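Side-chain contacts in protelomerase (Agrobacterium tumefaciens, PDB 4F43), which generates the hairpin ends of the linear chromosome, probably cutting and rejoining DNA as a telomere resolvase, and protects them, probably by remaining bound: residues A154-E157 and V158-A162; R238-L241 and R242-F246; N247-E250 and D251-K255. The protein carries 1 engineered substitution. All coordinates share one frame; numbering follows the deposited sequence.

Contact 1. Residues A154-E157 and V158-A162; sequences APYE and VFTQA. Engineered in segment 154-157: Ala-154 (natural residue Arg). With nucleotides of chain B.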
loop_
_atom_site.group_PDB
_atom_site.type_symbol
_atom_site.label_atom_id
_atom_site.label_comp_id
_atom_site.label_asym_id
_atom_site.label_seq_id
_atom_site.Cartn_x
_atom_site.Cartn_y
_atom_site.Cartn_z
ATOM N N ALA A 154 -2.256 -3.499 -5.819
ATOM C CA ALA A 154 -1.145 -3.393 -4.881
ATOM C C ALA A 154 -0.676 -4.778 -4.443
ATOM O O ALA A 154 -1.460 -5.727 -4.451
ATOM C CB ALA A 154 -1.561 -2.560 -3.673
ATOM N N PRO A 155 0.611 -4.898 -4.072
ATOM C CA PRO A 155 1.199 -6.158 -3.599
ATOM C C PRO A 155 0.379 -6.838 -2.502
ATOM O O PRO A 155 0.217 -8.056 -2.539
ATOM C CB PRO A 155 2.553 -5.714 -3.047
ATOM C CG PRO A 155 2.919 -4.553 -3.900
ATOM C CD PRO A 155 1.627 -3.837 -4.197
ATOM N N TYR A 156 -0.128 -6.068 -1.547
ATOM C CA TYR A 156 -0.948 -6.630 -0.480
ATOM C C TYR A 156 -2.233 -7.218 -1.055
ATOM O O TYR A 156 -2.602 -8.354 -0.748
ATOM C CB TYR A 156 -1.270 -5.566 0.572
ATOM C CG TYR A 156 -1.971 -6.103 1.796
ATOM C CD1 TYR A 156 -1.322 -6.966 2.669
ATOM C CD2 TYR A 156 -3.281 -5.741 2.085
ATOM C CE1 TYR A 156 -1.959 -7.460 3.791
ATOM C CE2 TYR A 156 -3.926 -6.229 3.207
ATOM C CZ TYR A 156 -3.261 -7.087 4.056
ATOM O OH TYR A 156 -3.898 -7.575 5.172
ATOM N N GLU A 157 -2.899 -6.439 -1.903
ATOM C CA GLU A 157 -4.118 -6.880 -2.568
ATOM C C GLU A 157 -3.860 -8.130 -3.402
ATOM O O GLU A 157 -4.563 -9.129 -3.269
ATOM C CB GLU A 157 -4.667 -5.770 -3.465
ATOM C CG GLU A 157 -5.040 -4.494 -2.728
ATOM C CD GLU A 157 -5.357 -3.350 -3.673
ATOM O OE1 GLU A 157 -5.017 -3.457 -4.870
ATOM O OE2 GLU A 157 -5.946 -2.348 -3.219
ATOM N N VAL A 158 -2.838 -8.063 -4.252
ATOM C CA VAL A 158 -2.490 -9.164 -5.149
ATOM C C VAL A 158 -2.173 -10.458 -4.407
ATOM O O VAL A 158 -2.780 -11.496 -4.666
ATOM C CB VAL A 158 -1.280 -8.803 -6.046
ATOM C CG1 VAL A 158 -0.782 -10.033 -6.793
ATOM C CG2 VAL A 158 -1.644 -7.698 -7.022
ATOM N N PHE A 159 -1.224 -10.390 -3.480
ATOM C CA PHE A 159 -0.744 -11.585 -2.795
ATOM C C PHE A 159 -1.699 -12.121 -1.728
ATOM O O PHE A 159 -1.721 -13.323 -1.466
ATOM C CB PHE A 159 0.632 -11.338 -2.170
ATOM C CG PHE A 159 1.746 -11.216 -3.173
ATOM C CD1 PHE A 159 2.221 -12.333 -3.838
ATOM C CD2 PHE A 159 2.329 -9.990 -3.436
ATOM C CE1 PHE A 159 3.248 -12.225 -4.754
ATOM C CE2 PHE A 159 3.355 -9.876 -4.350
ATOM C CZ PHE A 159 3.815 -10.996 -5.010
ATOM N N THR A 160 -2.484 -11.243 -1.108
ATOM C CA THR A 160 -3.247 -11.658 0.069
ATOM C C THR A 160 -4.771 -11.707 -0.073
ATOM O O THR A 160 -5.414 -12.562 0.533
ATOM C CB THR A 160 -2.891 -10.802 1.307
ATOM O OG1 THR A 160 -3.365 -9.464 1.122
ATOM C CG2 THR A 160 -1.387 -10.779 1.528
ATOM N N GLN A 161 -5.359 -10.805 -0.854
ATOM C CA GLN A 161 -6.815 -10.668 -0.821
ATOM C C GLN A 161 -7.484 -10.195 -2.114
ATOM O O GLN A 161 -8.508 -9.514 -2.067
ATOM C CB GLN A 161 -7.219 -9.746 0.333
ATOM C CG GLN A 161 -6.554 -8.379 0.288
ATOM C CD GLN A 161 -6.873 -7.537 1.506
ATOM O OE1 GLN A 161 -7.332 -8.050 2.527
ATOM N NE2 GLN A 161 -6.636 -6.234 1.404
ATOM N N ALA A 162 -6.924 -10.563 -3.261
ATOM C CA ALA A 162 -7.536 -10.209 -4.537
ATOM C C ALA A 162 -8.528 -11.275 -4.995
ATOM O O ALA A 162 -8.323 -12.467 -4.767
ATOM C CB ALA A 162 -6.471 -9.984 -5.601
ATOM P P DT B 23 1.289 -3.134 0.321
ATOM O OP1 DT B 23 0.819 -3.610 -0.999
ATOM O OP2 DT B 23 1.678 -4.109 1.362
ATOM O "O5'" DT B 23 2.522 -2.142 0.093
ATOM C "C5'" DT B 23 2.443 -1.125 -0.900
ATOM C "C4'" DT B 23 3.681 -0.246 -0.871
ATOM O "O4'" DT B 23 3.845 0.305 0.462
ATOM C "C3'" DT B 23 4.996 -0.955 -1.191
ATOM O "O3'" DT B 23 5.797 -0.126 -2.028
ATOM C "C2'" DT B 23 5.638 -1.141 0.177
ATOM C "C1'" DT B 23 5.196 0.151 0.845
ATOM N N1 DT B 23 5.298 0.148 2.332
ATOM C C2 DT B 23 6.179 1.020 2.927
ATOM O O2 DT B 23 6.878 1.791 2.299
ATOM N N3 DT B 23 6.211 0.956 4.293
ATOM C C4 DT B 23 5.472 0.130 5.115
ATOM O O4 DT B 23 5.586 0.162 6.338
ATOM C C5 DT B 23 4.567 -0.760 4.429
ATOM C C7 DT B 23 3.705 -1.711 5.206
ATOM C C6 DT B 23 4.525 -0.709 3.090
ATOM P P DT B 22 -4.198 -1.843 4.784
ATOM O OP1 DT B 22 -5.643 -1.850 4.465
ATOM O OP2 DT B 22 -3.661 -2.784 5.792
ATOM O "O5'" DT B 22 -3.378 -2.057 3.424
ATOM C "C5'" DT B 22 -1.993 -2.399 3.446
ATOM C "C4'" DT B 22 -1.143 -1.317 2.804
ATOM O "O4'" DT B 22 -0.839 -0.306 3.793
ATOM C "C3'" DT B 22 0.222 -1.769 2.300
ATOM O "O3'" DT B 22 0.149 -2.184 0.939
ATOM C "C2'" DT B 22 1.086 -0.520 2.433
ATOM C "C1'" DT B 22 0.297 0.408 3.352
ATOM N N1 DT B 22 1.089 0.879 4.528
ATOM C C2 DT B 22 2.091 1.801 4.329
ATOM O O2 DT B 22 2.374 2.268 3.239
ATOM N N3 DT B 22 2.760 2.174 5.465
ATOM C C4 DT B 22 2.542 1.730 6.754
ATOM O O4 DT B 22 3.208 2.135 7.705
ATOM C C5 DT B 22 1.480 0.764 6.891
ATOM C C7 DT B 22 1.142 0.202 8.240
ATOM C C6 DT B 22 0.815 0.390 5.789
HETATM O O HOH W 1 -6.788 -8.921 5.619
#
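Tyr-156 meets Thr-160 and Gln-161 one turn further along helix 155-161; of the three, the tyrosine touches the hairpin DNA, at DT22 and DT23 of chain B, and the other two pack behind it. The contacts of the rings come first. With CG anti to the backbone N (chi1 -173°), the tyrosine ring stands so that Thr-160 OG1 lies over the centre of one face, 3.4 Å above its plane. The amide of Gln-161 comes in obliquely, its NE2 3.3 Å from Tyr-156 CE2, with the ring and amide planes 68° apart. Next round the helix the edge of the Phe-159 ring faces the carbonyl of Pro-155, CD2 lying 3.0 Å from that oxygen; Phe-159 also packs edge-to-face on Trp-225.

Hydrogen bonds form the second group. Val-158 N points almost straight at Ala-154 O (2.7 Å). Phe-159 N bonds to Pro-155 O (2.9 Å), the same oxygen that meets its ring edge, and Thr-160 N and Gln-161 N continue the ladder to Tyr-156 O and Glu-157 O. At the N-cap, Ala-154 N donates to Glu-157 OE1 at 2.9 Å, meeting the carboxylate from above its plane, while OE2 bonds to Ala-184 N. A water links Tyr-156 OH to Gln-161 OE1.

The DNA supplies the third group: Tyr-156 N donates to OP1 of DT23 of chain B over 2.7 Å. Ala-154, an engineered replacement for arginine, brings its methyl CB 3.7 Å from the same OP1 and has no polar side-chain group to offer it. Because the phosphate sits at the helix N terminus, the backbone amide and helix dipole would both be expected to stabilise its negative charge.

Contact 2. Residues R238-L241 and R242-F246; sequences RLLL and RDTVF. With nucleotides of chain B.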
loop_
_atom_site.group_PDB
_atom_site.type_symbol
_atom_site.label_atom_id
_atom_site.label_comp_id
_atom_site.label_asym_id
_atom_site.label_seq_id
_atom_site.Cartn_x
_atom_site.Cartn_y
_atom_site.Cartn_z
ATOM N N ARG A 238 8.369 -9.182 1.923
ATOM C CA ARG A 238 8.849 -7.843 1.544
ATOM C C ARG A 238 10.237 -7.780 0.896
ATOM O O ARG A 238 10.382 -7.282 -0.220
ATOM C CB ARG A 238 8.803 -6.883 2.735
ATOM C CG ARG A 238 9.073 -5.434 2.362
ATOM C CD ARG A 238 7.944 -4.879 1.511
ATOM N NE ARG A 238 6.707 -4.745 2.274
ATOM C CZ ARG A 238 5.510 -4.539 1.734
ATOM N NH1 ARG A 238 5.380 -4.450 0.417
ATOM N NH2 ARG A 238 4.442 -4.428 2.511
ATOM N N LEU A 239 11.248 -8.284 1.597
ATOM C CA LEU A 239 12.626 -8.207 1.112
ATOM C C LEU A 239 12.863 -9.056 -0.137
ATOM O O LEU A 239 13.595 -8.649 -1.041
ATOM C CB LEU A 239 13.618 -8.596 2.214
ATOM C CG LEU A 239 13.889 -7.572 3.323
ATOM C CD1 LEU A 239 14.131 -6.188 2.735
ATOM C CD2 LEU A 239 12.768 -7.539 4.354
ATOM N N LEU A 240 12.245 -10.232 -0.181
ATOM C CA LEU A 240 12.376 -11.128 -1.325
ATOM C C LEU A 240 11.776 -10.497 -2.578
ATOM O O LEU A 240 12.389 -10.500 -3.648
ATOM C CB LEU A 240 11.698 -12.468 -1.031
ATOM C CG LEU A 240 11.837 -13.558 -2.094
ATOM C CD1 LEU A 240 13.298 -13.924 -2.294
ATOM C CD2 LEU A 240 11.022 -14.785 -1.713
ATOM N N LEU A 241 10.569 -9.958 -2.428
ATOM C CA LEU A 241 9.882 -9.256 -3.505
ATOM C C LEU A 241 10.724 -8.070 -3.962
ATOM O O LEU A 241 10.893 -7.829 -5.163
ATOM C CB LEU A 241 8.513 -8.771 -3.019
ATOM C CG LEU A 241 7.553 -8.129 -4.022
ATOM C CD1 LEU A 241 6.961 -9.175 -4.951
ATOM C CD2 LEU A 241 6.452 -7.376 -3.294
ATOM N N ARG A 242 11.259 -7.343 -2.986
ATOM C CA ARG A 242 12.088 -6.174 -3.247
ATOM C C ARG A 242 13.317 -6.511 -4.083
ATOM O O ARG A 242 13.614 -5.824 -5.055
ATOM C CB ARG A 242 12.514 -5.516 -1.933
ATOM C CG ARG A 242 13.561 -4.428 -2.089
ATOM C CD ARG A 242 13.738 -3.660 -0.791
ATOM N NE ARG A 242 14.887 -2.761 -0.835
ATOM C CZ ARG A 242 16.075 -3.044 -0.311
ATOM N NH1 ARG A 242 16.272 -4.202 0.301
ATOM N NH2 ARG A 242 17.065 -2.166 -0.394
ATOM N N ASP A 243 14.027 -7.570 -3.706
ATOM C CA ASP A 243 15.237 -7.960 -4.429
ATOM C C ASP A 243 14.948 -8.616 -5.777
ATOM O O ASP A 243 15.750 -8.512 -6.709
ATOM C CB ASP A 243 16.123 -8.861 -3.567
ATOM C CG ASP A 243 17.169 -8.079 -2.799
ATOM O OD1 ASP A 243 16.864 -7.612 -1.682
ATOM O OD2 ASP A 243 18.296 -7.926 -3.317
ATOM N N THR A 244 13.809 -9.291 -5.881
ATOM C CA THR A 244 13.404 -9.877 -7.154
ATOM C C THR A 244 13.062 -8.771 -8.151
ATOM O O THR A 244 13.425 -8.850 -9.327
ATOM C CB THR A 244 12.223 -10.845 -6.993
ATOM O OG1 THR A 244 12.546 -11.839 -6.012
ATOM C CG2 THR A 244 11.917 -11.525 -8.317
ATOM N N VAL A 245 12.380 -7.733 -7.670
ATOM C CA VAL A 245 12.113 -6.553 -8.490
ATOM C C VAL A 245 13.424 -5.838 -8.824
ATOM O O VAL A 245 13.604 -5.333 -9.934
ATOM C CB VAL A 245 11.122 -5.589 -7.798
ATOM C CG1 VAL A 245 11.117 -4.231 -8.481
ATOM C CG2 VAL A 245 9.724 -6.184 -7.791
ATOM N N PHE A 246 14.335 -5.817 -7.855
ATOM C CA PHE A 246 15.669 -5.252 -8.038
ATOM C C PHE A 246 16.364 -5.901 -9.226
ATOM O O PHE A 246 16.896 -5.216 -10.099
ATOM C CB PHE A 246 16.515 -5.483 -6.783
ATOM C CG PHE A 246 16.785 -4.241 -5.981
ATOM C CD1 PHE A 246 17.935 -3.501 -6.193
ATOM C CD2 PHE A 246 15.902 -3.826 -5.000
ATOM C CE1 PHE A 246 18.192 -2.364 -5.452
ATOM C CE2 PHE A 246 16.153 -2.689 -4.255
ATOM C CZ PHE A 246 17.299 -1.959 -4.482
ATOM P P DT B 23 1.289 -3.134 0.321
ATOM O OP1 DT B 23 0.819 -3.610 -0.999
ATOM O OP2 DT B 23 1.678 -4.109 1.362
ATOM O "O5'" DT B 23 2.522 -2.142 0.093
ATOM C "C5'" DT B 23 2.443 -1.125 -0.900
ATOM C "C4'" DT B 23 3.681 -0.246 -0.871
ATOM O "O4'" DT B 23 3.845 0.305 0.462
ATOM C "C3'" DT B 23 4.996 -0.955 -1.191
ATOM O "O3'" DT B 23 5.797 -0.126 -2.028
ATOM C "C2'" DT B 23 5.638 -1.141 0.177
ATOM C "C1'" DT B 23 5.196 0.151 0.845
ATOM N N1 DT B 23 5.298 0.148 2.332
ATOM C C2 DT B 23 6.179 1.020 2.927
ATOM O O2 DT B 23 6.878 1.791 2.299
ATOM N N3 DT B 23 6.211 0.956 4.293
ATOM C C4 DT B 23 5.472 0.130 5.115
ATOM O O4 DT B 23 5.586 0.162 6.338
ATOM C C5 DT B 23 4.567 -0.760 4.429
ATOM C C7 DT B 23 3.705 -1.711 5.206
ATOM C C6 DT B 23 4.525 -0.709 3.090
ATOM P P DT B 25 13.574 1.243 -1.246
ATOM O OP1 DT B 25 14.080 2.231 -2.225
ATOM O OP2 DT B 25 13.485 -0.186 -1.621
ATOM O "O5'" DT B 25 14.463 1.355 0.080
ATOM C "C5'" DT B 25 14.646 2.632 0.684
ATOM C "C4'" DT B 25 15.332 2.536 2.038
ATOM O "O4'" DT B 25 14.527 1.750 2.954
ATOM C "C3'" DT B 25 16.719 1.892 2.035
ATOM O "O3'" DT B 25 17.646 2.754 2.694
ATOM C "C2'" DT B 25 16.517 0.587 2.803
ATOM C "C1'" DT B 25 15.411 1.002 3.759
ATOM N N1 DT B 25 14.660 -0.126 4.379
ATOM C C2 DT B 25 14.806 -0.366 5.727
ATOM O O2 DT B 25 15.526 0.297 6.451
ATOM N N3 DT B 25 14.070 -1.423 6.198
ATOM C C4 DT B 25 13.225 -2.243 5.476
ATOM O O4 DT B 25 12.610 -3.165 6.002
ATOM C C5 DT B 25 13.119 -1.933 4.071
ATOM C C7 DT B 25 12.230 -2.752 3.182
ATOM C C6 DT B 25 13.832 -0.902 3.596
#
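Two different chain shapes carry Arg-238 and Arg-242, one turn apart on helix 230-248, to separate phosphates of the hairpin. The side chain of Arg-238 is bent at chi2 and chi3 (both 68°), which swings its guanidinium to DT23 of chain B; that of Arg-242 runs extended from CG to NE and reaches DT25 of chain B. NH2 of Arg-238 gives a nearly straight hydrogen bond to OP2 of DT23 of chain B (3.0 Å, 175°), with the oxygen in the guanidinium plane. C2' of the same nucleotide's sugar lies over one face of the group, 3.3 Å above it, so the nucleotide meets the guanidinium both at its edge and over a face.

Arg-242 uses NE instead, bonded to OP2 of DT25 of chain B at 3.0 Å with a more bent angle of 146°. Leu-239 lies beside it, pointing the same way: its CD1 is 3.8 Å from Arg-242 NH1 and 4.0 Å from the thymine methyl C7 of DT25 of chain B, so one leucine methyl touches both the guanidinium and the base.

Further round the helix, Thr-244 turns its hydroxyl back on the chain. OG1 donates to Leu-240 O at 2.7 Å, and Thr-244 N donates to the same oxygen from the opposite face of the carbonyl plane, so two bonds grip one acceptor.

Helix 230-248 thus presents its arginines to the DNA while other residues pack into the protein: Leu-241 and Thr-244 lie on helix 140-151, where they touch Leu-141, and Val-245 rests on Pro-259 and Pro-261 of the loop that leads to helix 263-276.

Contact 3. Residues N247-E250 and D251-K255; sequences NLFE and DVWPK
Phe-249 sits at the centre of an inverse gamma turn (phi/psi -84°/52°), which takes the chain out of helix 230-248 and brings Val-252 and Trp-253 back against it. The turn is completed by a weak backbone bond from Glu-250 N to Leu-248 O.

Phe-249 is the hub of the side-chain contacts. Its CB is touched by two neighbours: CG2 of Val-252 at 3.7 Å and CE3 of Trp-253 at 3.8 Å. The valine methyl comes in at the edge of the phenylalanine ring, near its plane. Placed between the backbone N and the carbonyl carbon of its own residue, this CG2 branch lies back along the chain, also 3.7 Å from Phe-249 CA. The Phe-249 ring and the six-membered ring of Trp-253 meet obliquely, with planes 51° apart and centroids separated by 5.8 Å. Trp-253 also sets its CB 3.3 Å from Phe-249 O.

Outside the turn, Trp-253 packs edge-to-face on Phe-121 and its NE1 is bonded to Glu-257, whereas Phe-249 rests on Val-127 and Ile-130 of helix 124-134.

Glu-250 and Asp-251 stand side by side on the exposed surface, pointing the same way. Their carboxylates are not in contact, with Glu-250 OE2 5.0 Å from Asp-251 OD1, yet the like charges would probably repel mildly. The chemistry is therefore divided: apolar contact between Phe-249, Val-252 and Trp-253 lines the inner side of the turn, and the acidic pair is left to the solvent side.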
loop_
_atom_site.group_PDB
_atom_site.type_symbol
_atom_site.label_atom_id
_atom_site.label_comp_id
_atom_site.label_asym_id
_atom_site.label_seq_id
_atom_site.Cartn_x
_atom_site.Cartn_y
_atom_site.Cartn_z
ATOM N N ASN A 247 16.347 -7.230 -9.254
ATOM C CA ASN A 247 17.066 -7.989 -10.271
ATOM C C ASN A 247 16.369 -8.054 -11.629
ATOM O O ASN A 247 17.030 -8.075 -12.667
ATOM C CB ASN A 247 17.356 -9.406 -9.770
ATOM C CG ASN A 247 18.250 -9.417 -8.547
ATOM O OD1 ASN A 247 19.110 -8.552 -8.383
ATOM N ND2 ASN A 247 18.048 -10.401 -7.677
ATOM N N LEU A 248 15.039 -8.089 -11.618
ATOM C CA LEU A 248 14.266 -8.209 -12.854
ATOM C C LEU A 248 14.498 -7.052 -13.822
ATOM O O LEU A 248 15.228 -7.189 -14.805
ATOM C CB LEU A 248 12.771 -8.337 -12.548
ATOM C CG LEU A 248 12.245 -9.752 -12.303
ATOM C CD1 LEU A 248 10.744 -9.727 -12.066
ATOM C CD2 LEU A 248 12.590 -10.654 -13.475
ATOM N N PHE A 249 13.875 -5.913 -13.538
ATOM C CA PHE A 249 13.959 -4.753 -14.416
ATOM C C PHE A 249 15.226 -3.948 -14.141
ATOM O O PHE A 249 15.170 -2.736 -13.941
ATOM C CB PHE A 249 12.725 -3.867 -14.235
ATOM C CG PHE A 249 11.463 -4.637 -13.962
ATOM C CD1 PHE A 249 10.730 -5.183 -15.001
ATOM C CD2 PHE A 249 11.010 -4.814 -12.663
ATOM C CE1 PHE A 249 9.569 -5.891 -14.751
ATOM C CE2 PHE A 249 9.851 -5.521 -12.406
ATOM C CZ PHE A 249 9.130 -6.060 -13.451
ATOM N N GLU A 250 16.365 -4.633 -14.141
ATOM C CA GLU A 250 17.646 -4.022 -13.799
ATOM C C GLU A 250 18.087 -2.940 -14.784
ATOM O O GLU A 250 18.352 -1.804 -14.390
ATOM C CB GLU A 250 18.731 -5.096 -13.695
ATOM C CG GLU A 250 20.138 -4.540 -13.572
ATOM C CD GLU A 250 20.759 -4.815 -12.219
ATOM O OE1 GLU A 250 20.416 -5.848 -11.605
ATOM O OE2 GLU A 250 21.587 -3.996 -11.768
ATOM N N ASP A 251 18.165 -3.298 -16.062
ATOM C CA ASP A 251 18.708 -2.397 -17.073
ATOM C C ASP A 251 17.656 -1.838 -18.029
ATOM O O ASP A 251 17.998 -1.258 -19.059
ATOM C CB ASP A 251 19.819 -3.092 -17.867
ATOM C CG ASP A 251 21.091 -3.267 -17.060
ATOM O OD1 ASP A 251 21.535 -2.285 -16.429
ATOM O OD2 ASP A 251 21.641 -4.389 -17.048
ATOM N N VAL A 252 16.383 -2.004 -17.688
ATOM C CA VAL A 252 15.305 -1.495 -18.532
ATOM C C VAL A 252 14.497 -0.410 -17.827
ATOM O O VAL A 252 13.669 0.262 -18.443
ATOM C CB VAL A 252 14.358 -2.619 -18.992
ATOM C CG1 VAL A 252 15.130 -3.679 -19.761
ATOM C CG2 VAL A 252 13.642 -3.232 -17.801
ATOM N N TRP A 253 14.743 -0.244 -16.532
ATOM C CA TRP A 253 14.055 0.766 -15.742
ATOM C C TRP A 253 14.774 2.103 -15.890
ATOM O O TRP A 253 16.001 2.132 -15.994
ATOM C CB TRP A 253 14.014 0.342 -14.270
ATOM C CG TRP A 253 12.943 1.016 -13.466
ATOM C CD1 TRP A 253 13.042 2.201 -12.793
ATOM C CD2 TRP A 253 11.610 0.540 -13.242
ATOM N NE1 TRP A 253 11.854 2.494 -12.170
ATOM C CE2 TRP A 253 10.958 1.489 -12.430
ATOM C CE3 TRP A 253 10.905 -0.596 -13.651
ATOM C CZ2 TRP A 253 9.636 1.337 -12.018
ATOM C CZ3 TRP A 253 9.593 -0.744 -13.241
ATOM C CH2 TRP A 253 8.973 0.217 -12.433
ATOM N N PRO A 254 14.010 3.210 -15.919
ATOM C CA PRO A 254 14.546 4.573 -16.000
ATOM C C PRO A 254 15.713 4.815 -15.047
ATOM O O PRO A 254 15.658 4.423 -13.881
ATOM C CB PRO A 254 13.348 5.428 -15.594
ATOM C CG PRO A 254 12.182 4.667 -16.120
ATOM C CD PRO A 254 12.537 3.203 -15.995
ATOM N N LYS A 255 16.759 5.459 -15.555
ATOM C CA LYS A 255 17.990 5.681 -14.801
ATOM C C LYS A 255 17.808 6.632 -13.621
ATOM O O LYS A 255 18.662 6.706 -12.739
ATOM C CB LYS A 255 19.081 6.217 -15.730
ATOM C CG LYS A 255 18.680 7.484 -16.468
ATOM C CD LYS A 255 19.732 7.901 -17.483
ATOM C CE LYS A 255 19.292 9.131 -18.265
ATOM N NZ LYS A 255 20.290 9.520 -19.302
#

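In the fold
From the N terminus, the chain first reaches contact 1, within helix 155-161, then passes through the four-stranded antiparallel sheet (strands between 165 and 201) and two further helices to helix 230-248, which holds contact 2 and, at its C-terminal end, the start of contact 3. The three follow in series; none nests in or crosses another, and each closes only a local turn. Contacts 1 and 2 nevertheless meet in space, Phe-159 CZ lying 3.6 Å from Leu-241 CD1, and both approach the phosphate of DT23 of chain B. Contact 3 directly continues contact 2 in sequence and leads away from the DNA toward helix 124-134. All lie within the telomere resolvase catalytic domain.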